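Local coordinates for Pre-mRNA-processing-splicing factor 8 (Cryptococcus neoformans var. grubii serotype A, PDB 6MX6), which is a spliceosomal protein whose modelled part is its intein, a Hint-family domain that probably excises itself from the precursor by protein splicing, at residues R11-D16 against Y168-L173; T37-S42 against D160-Y165. All blocks are in the same frame, centred on the assembly; numbering follows the deposited sequence.

Contact 1. Residues R11-D16 against Y168-L173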
loop_
_atom_site.group_PDB
_atom_site.type_symbol
_atom_site.label_atom_id
_atom_site.label_comp_id
_atom_site.label_asym_id
_atom_site.label_seq_id
_atom_site.Cartn_x
_atom_site.Cartn_y
_atom_site.Cartn_z
ATOM N N ARG A 11 7.114 7.111 0.129
ATOM C CA ARG A 11 8.463 6.665 0.471
ATOM C C ARG A 11 8.468 5.156 0.684
ATOM O O ARG A 11 7.753 4.645 1.554
ATOM C CB ARG A 11 8.961 7.393 1.726
ATOM C CG ARG A 11 9.015 8.909 1.576
ATOM C CD ARG A 11 8.893 9.624 2.920
ATOM N NE ARG A 11 9.933 9.204 3.852
ATOM C CZ ARG A 11 10.014 9.609 5.115
ATOM N NH1 ARG A 11 9.111 10.450 5.603
ATOM N NH2 ARG A 11 10.996 9.168 5.890
ATOM N N LEU A 12 9.277 4.448 -0.099
ATOM C CA LEU A 12 9.425 3.004 -0.034
ATOM C C LEU A 12 10.825 2.647 0.439
ATOM O O LEU A 12 11.716 3.497 0.503
ATOM C CB LEU A 12 9.157 2.379 -1.407
ATOM C CG LEU A 12 7.893 2.900 -2.093
ATOM C CD1 LEU A 12 7.755 2.338 -3.496
ATOM C CD2 LEU A 12 6.670 2.551 -1.249
ATOM N N LEU A 13 11.023 1.362 0.736
ATOM C CA LEU A 13 12.307 0.845 1.209
ATOM C C LEU A 13 12.978 0.039 0.104
ATOM O O LEU A 13 12.382 -0.902 -0.432
ATOM C CB LEU A 13 12.123 -0.025 2.454
ATOM C CG LEU A 13 11.697 0.716 3.721
ATOM C CD1 LEU A 13 11.496 -0.245 4.876
ATOM C CD2 LEU A 13 12.705 1.789 4.076
ATOM N N ARG A 14 14.213 0.407 -0.231
ATOM C CA ARG A 14 15.041 -0.450 -1.066
ATOM C C ARG A 14 15.425 -1.717 -0.306
ATOM O O ARG A 14 15.334 -1.790 0.923
ATOM C CB ARG A 14 16.312 0.277 -1.504
ATOM C CG ARG A 14 16.111 1.418 -2.481
ATOM C CD ARG A 14 17.457 1.910 -2.993
ATOM N NE ARG A 14 17.330 3.085 -3.849
ATOM C CZ ARG A 14 17.002 3.037 -5.134
ATOM N NH1 ARG A 14 16.760 1.871 -5.719
ATOM N NH2 ARG A 14 16.912 4.157 -5.834
ATOM N N ALA A 15 15.887 -2.722 -1.055
ATOM C CA ALA A 15 16.278 -3.981 -0.428
ATOM C C ALA A 15 17.394 -3.800 0.593
ATOM O O ALA A 15 17.530 -4.631 1.498
ATOM C CB ALA A 15 16.708 -4.996 -1.491
ATOM N N ASP A 16 18.184 -2.736 0.479
ATOM C CA ASP A 16 19.277 -2.487 1.413
ATOM C C ASP A 16 18.852 -1.645 2.608
ATOM O O ASP A 16 19.688 -1.351 3.471
ATOM C CB ASP A 16 20.454 -1.816 0.690
ATOM C CG ASP A 16 20.150 -0.392 0.248
ATOM O OD1 ASP A 16 18.970 0.016 0.277
ATOM O OD2 ASP A 16 21.098 0.326 -0.134
ATOM N N TYR A 168 8.282 3.042 3.902
ATOM C CA TYR A 168 9.416 3.383 4.756
ATOM C C TYR A 168 9.137 3.091 6.234
ATOM O O TYR A 168 10.074 2.828 6.998
ATOM C CB TYR A 168 9.785 4.855 4.563
ATOM C CG TYR A 168 8.889 5.769 5.364
ATOM C CD1 TYR A 168 7.598 6.056 4.936
ATOM C CD2 TYR A 168 9.319 6.315 6.562
ATOM C CE1 TYR A 168 6.767 6.879 5.679
ATOM C CE2 TYR A 168 8.501 7.137 7.310
ATOM C CZ TYR A 168 7.228 7.414 6.869
ATOM O OH TYR A 168 6.421 8.235 7.628
ATOM N N ASP A 169 7.871 3.136 6.657
ATOM C CA ASP A 169 7.472 2.808 8.020
ATOM C C ASP A 169 7.001 1.365 8.157
ATOM O O ASP A 169 6.281 1.043 9.108
ATOM C CB ASP A 169 6.378 3.766 8.510
ATOM C CG ASP A 169 5.096 3.667 7.690
ATOM O OD1 ASP A 169 5.085 2.968 6.656
ATOM O OD2 ASP A 169 4.085 4.286 8.085
ATOM N N TYR A 170 7.367 0.501 7.209
ATOM C CA TYR A 170 7.110 -0.934 7.219
ATOM C C TYR A 170 5.645 -1.299 6.990
ATOM O O TYR A 170 5.289 -2.469 7.123
ATOM C CB TYR A 170 7.626 -1.578 8.516
ATOM C CG TYR A 170 9.108 -1.347 8.702
ATOM C CD1 TYR A 170 10.037 -2.050 7.951
ATOM C CD2 TYR A 170 9.575 -0.403 9.608
ATOM C CE1 TYR A 170 11.400 -1.833 8.107
ATOM C CE2 TYR A 170 10.930 -0.181 9.774
ATOM C CZ TYR A 170 11.837 -0.896 9.020
ATOM O OH TYR A 170 13.185 -0.673 9.186
ATOM N N LEU A 171 4.789 -0.340 6.623
ATOM C CA LEU A 171 3.469 -0.686 6.105
ATOM C C LEU A 171 3.632 -1.600 4.896
ATOM O O LEU A 171 4.451 -1.330 4.014
ATOM C CB LEU A 171 2.701 0.581 5.717
ATOM C CG LEU A 171 1.310 0.388 5.121
ATOM C CD1 LEU A 171 0.367 -0.195 6.146
ATOM C CD2 LEU A 171 0.780 1.714 4.586
ATOM N N VAL A 172 2.869 -2.688 4.863
ATOM C CA VAL A 172 2.972 -3.673 3.797
ATOM C C VAL A 172 2.050 -3.263 2.655
ATOM O O VAL A 172 0.840 -3.094 2.845
ATOM C CB VAL A 172 2.637 -5.085 4.301
ATOM C CG1 VAL A 172 2.615 -6.071 3.128
ATOM C CG2 VAL A 172 3.659 -5.525 5.361
ATOM N N LEU A 173 2.624 -3.132 1.463
ATOM C CA LEU A 173 1.943 -2.678 0.261
ATOM C C LEU A 173 1.964 -3.788 -0.782
ATOM O O LEU A 173 2.878 -4.618 -0.807
ATOM C CB LEU A 173 2.630 -1.428 -0.303
ATOM C CG LEU A 173 2.611 -0.190 0.597
ATOM C CD1 LEU A 173 3.576 0.865 0.067
ATOM C CD2 LEU A 173 1.177 0.346 0.736
#
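Leu13 and Leu12 supply the apolar centre. Leu13 points at the loop that joins strands 164-166 and 172-174: its CG packs 3.7 Å from Tyr168 CA, and its CD1 reaches Tyr170, 3.6 Å from CE1, the two side chains running nearly at right angles. Leu12 has its CB directed away from the other segment, yet one methyl bends back, and Leu12 CD2 lies 3.8 Å from Leu173 CD1. Tyr165 of the neighbouring strand 164-166 touches both of these leucines, so the methyl pair belongs to a larger buried cluster.

One backbone hydrogen bond joins the two segments beside this core, made from the loop: Tyr168 N donates to Arg11 O at 2.9 Å with an N-H...O angle of 147°, while Leu13 bonds through its backbone to Leu166 of strand 164-166. The contact thus packs the C-terminal hairpin on strand 11-13 near the N terminus, consistent with the Hint fold, in which the two ends of the intein come together.

At the outer edge the guanidinium of Arg11 lies nearly flat over one face of the Tyr168 ring, planes 18° apart and Arg11 CZ 3.7 Å from the ring centroid, a cation-pi stack. The kink at chi3 (57°) in an otherwise extended Arg11 chain carries the group over the ring. Glu19, on the paired strand 19-21, forms a salt bridge with Arg11 NE, which helps fix the guanidinium's rotation. Stack and ion pair together imply a partly sheltered cation, its charge probably balanced in part by Glu19.

Contact 2. Residues T37-S42 against D160-Y165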
loop_
_atom_site.group_PDB
_atom_site.type_symbol
_atom_site.label_atom_id
_atom_site.label_comp_id
_atom_site.label_asym_id
_atom_site.label_seq_id
_atom_site.Cartn_x
_atom_site.Cartn_y
_atom_site.Cartn_z
ATOM N N THR A 37 13.379 -10.321 2.473
ATOM C CA THR A 37 14.107 -10.653 1.257
ATOM C C THR A 37 13.817 -9.635 0.152
ATOM O O THR A 37 13.002 -8.721 0.300
ATOM C CB THR A 37 13.764 -12.067 0.792
ATOM O OG1 THR A 37 12.359 -12.162 0.519
ATOM C CG2 THR A 37 14.142 -13.081 1.859
ATOM N N SER A 38 14.491 -9.807 -0.979
ATOM C CA SER A 38 14.425 -8.861 -2.080
ATOM C C SER A 38 13.149 -9.027 -2.897
ATOM O O SER A 38 12.509 -10.081 -2.912
ATOM C CB SER A 38 15.635 -9.021 -2.997
ATOM O OG SER A 38 16.707 -8.224 -2.544
ATOM N N ARG A 39 12.787 -7.948 -3.587
ATOM C CA ARG A 39 11.693 -7.926 -4.544
ATOM C C ARG A 39 12.157 -7.127 -5.747
ATOM O O ARG A 39 12.776 -6.076 -5.591
ATOM C CB ARG A 39 10.423 -7.284 -3.957
ATOM C CG ARG A 39 9.828 -8.001 -2.767
ATOM C CD ARG A 39 9.132 -9.282 -3.181
ATOM N NE ARG A 39 8.384 -9.860 -2.070
ATOM C CZ ARG A 39 8.941 -10.479 -1.034
ATOM N NH1 ARG A 39 10.261 -10.604 -0.964
ATOM N NH2 ARG A 39 8.179 -10.967 -0.065
ATOM N N THR A 40 11.888 -7.624 -6.944
ATOM C CA THR A 40 12.272 -6.922 -8.159
ATOM C C THR A 40 11.063 -6.175 -8.707
ATOM O O THR A 40 9.973 -6.744 -8.811
ATOM C CB THR A 40 12.820 -7.891 -9.211
ATOM O OG1 THR A 40 14.029 -8.483 -8.722
ATOM C CG2 THR A 40 13.129 -7.149 -10.498
ATOM N N ALA A 41 11.259 -4.905 -9.039
ATOM C CA ALA A 41 10.218 -4.079 -9.630
ATOM C C ALA A 41 10.365 -4.051 -11.145
ATOM O O ALA A 41 11.476 -4.051 -11.682
ATOM C CB ALA A 41 10.273 -2.653 -9.075
ATOM N N SER A 42 9.226 -4.024 -11.835
ATOM C CA SER A 42 9.231 -3.915 -13.287
ATOM C C SER A 42 7.965 -3.206 -13.743
ATOM O O SER A 42 7.058 -2.938 -12.952
ATOM C CB SER A 42 9.351 -5.289 -13.960
ATOM O OG SER A 42 8.301 -6.155 -13.577
ATOM N N ASP A 160 7.782 -8.846 -8.111
ATOM C CA ASP A 160 7.788 -10.297 -8.245
ATOM C C ASP A 160 7.461 -10.949 -6.901
ATOM O O ASP A 160 7.075 -10.284 -5.934
ATOM C CB ASP A 160 9.131 -10.771 -8.798
ATOM C CG ASP A 160 10.276 -10.579 -7.814
ATOM O OD1 ASP A 160 10.247 -9.603 -7.032
ATOM O OD2 ASP A 160 11.215 -11.403 -7.831
ATOM N N LYS A 161 7.611 -12.273 -6.841
ATOM C CA LYS A 161 7.402 -13.085 -5.631
ATOM C C LYS A 161 5.960 -12.877 -5.173
ATOM O O LYS A 161 5.044 -12.999 -6.003
ATOM C CB LYS A 161 8.477 -12.759 -4.598
ATOM C CG LYS A 161 9.893 -13.150 -5.014
ATOM C CD LYS A 161 10.886 -12.914 -3.883
ATOM C CE LYS A 161 12.283 -13.387 -4.257
ATOM N NZ LYS A 161 13.286 -13.033 -3.214
ATOM N N ASP A 162 5.707 -12.574 -3.897
ATOM C CA ASP A 162 4.347 -12.451 -3.375
ATOM C C ASP A 162 3.680 -11.125 -3.727
ATOM O O ASP A 162 2.543 -10.899 -3.300
ATOM C CB ASP A 162 4.344 -12.628 -1.854
ATOM C CG ASP A 162 5.248 -11.634 -1.142
ATOM O OD1 ASP A 162 5.885 -10.796 -1.816
ATOM O OD2 ASP A 162 5.334 -11.698 0.104
ATOM N N SER A 163 4.364 -10.255 -4.475
ATOM C CA SER A 163 3.872 -8.945 -4.895
ATOM C C SER A 163 3.754 -7.957 -3.736
ATOM O O SER A 163 3.046 -6.952 -3.850
ATOM C CB SER A 163 2.529 -9.054 -5.630
ATOM O OG SER A 163 2.664 -9.752 -6.858
ATOM N N LEU A 164 4.447 -8.206 -2.628
ATOM C CA LEU A 164 4.411 -7.343 -1.456
ATOM C C LEU A 164 5.753 -6.640 -1.264
ATOM O O LEU A 164 6.813 -7.212 -1.529
ATOM C CB LEU A 164 4.063 -8.149 -0.206
ATOM C CG LEU A 164 2.793 -8.991 -0.279
ATOM C CD1 LEU A 164 2.551 -9.681 1.047
ATOM C CD2 LEU A 164 1.599 -8.128 -0.667
ATOM N N TYR A 165 5.696 -5.395 -0.800
ATOM C CA TYR A 165 6.886 -4.598 -0.538
ATOM C C TYR A 165 6.552 -3.636 0.593
ATOM O O TYR A 165 5.410 -3.566 1.052
ATOM C CB TYR A 165 7.365 -3.855 -1.793
ATOM C CG TYR A 165 6.324 -2.922 -2.380
ATOM C CD1 TYR A 165 5.238 -3.416 -3.090
ATOM C CD2 TYR A 165 6.429 -1.545 -2.217
ATOM C CE1 TYR A 165 4.283 -2.569 -3.610
ATOM C CE2 TYR A 165 5.485 -0.692 -2.743
ATOM C CZ TYR A 165 4.415 -1.204 -3.432
ATOM O OH TYR A 165 3.467 -0.353 -3.953
#
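Arg39 reaches Asp162 because its side chain folds at chi2 (-74°), swinging the guanidinium off the line of strand 38-49 and across the turn. Asp162 meets it with chi1 at 57°, a torsion that sets the carboxylate between its own backbone N and carbonyl carbon. The two planes stand 56° apart, and the bonds are unequal: Arg39 NE gives OD1 of Asp162 a 2.7 Å bond on the syn side, while the two bonds from NH2 are weak.

Asp162 OD1 has a second donor. Leu164 N binds it at 3.1 Å, closing an Asx turn, and comes from the opposite face of the carboxylate to Arg39 NE. Asp160 to Ser163 form a type II' turn following strand 152-159, with Lys161 at its second position; it is clasped to strand 38-49 where the antiparallel pairing of those two strands ends and the chain heads into strand 164-166.

Ser38 O is shared in a similar way: Arg39 NH1 at 3.0 Å and Lys161 NZ at 3.1 Å approach it from opposite faces of its plane. Lys161, extended beyond CG, also lays its CB over one face of the guanidinium, 3.8 Å from Arg39 NE. Arg39 NH1 further donates, in plane, to Thr37 OG1, a hydroxyl that is bonded to Asp35 as well.

Beyond the arginine, Asp160 grips Thr40 twice. Its OD1 takes Thr40 N at 2.6 Å, a fairly straight bond, and its backbone N returns one to Thr40 O. Asp162 probably offsets the charge of Arg39, while the shared Ser38 O draws in both cations, whose nitrogens Arg39 NH1 and Lys161 NZ lie 4.5 Å apart; the nearby Asp160 carboxylate may add to the balance.

From the N terminus the chain runs through 11-16, then 37-42, and meets the partners only near its end, 160-165 before 168-173. Contact 1 therefore closes the longer loop and encloses contact 2, which closes a shorter one of 117 intervening residues; the two do not cross. The late segments join in the two-stranded antiparallel sheet of 164-166 and 172-174, where Leu173 N lies 2.8 Å from Tyr165 O, a probable hydrogen bond. The early segments also touch, Ala15 CB packing 3.4 Å from Ser38 OG. Contact 1 ties the C-terminal hairpin to strand 11-13, and contact 2 ties the turn between strands 152-159 and 164-166, just before the hairpin, to strand 38-49.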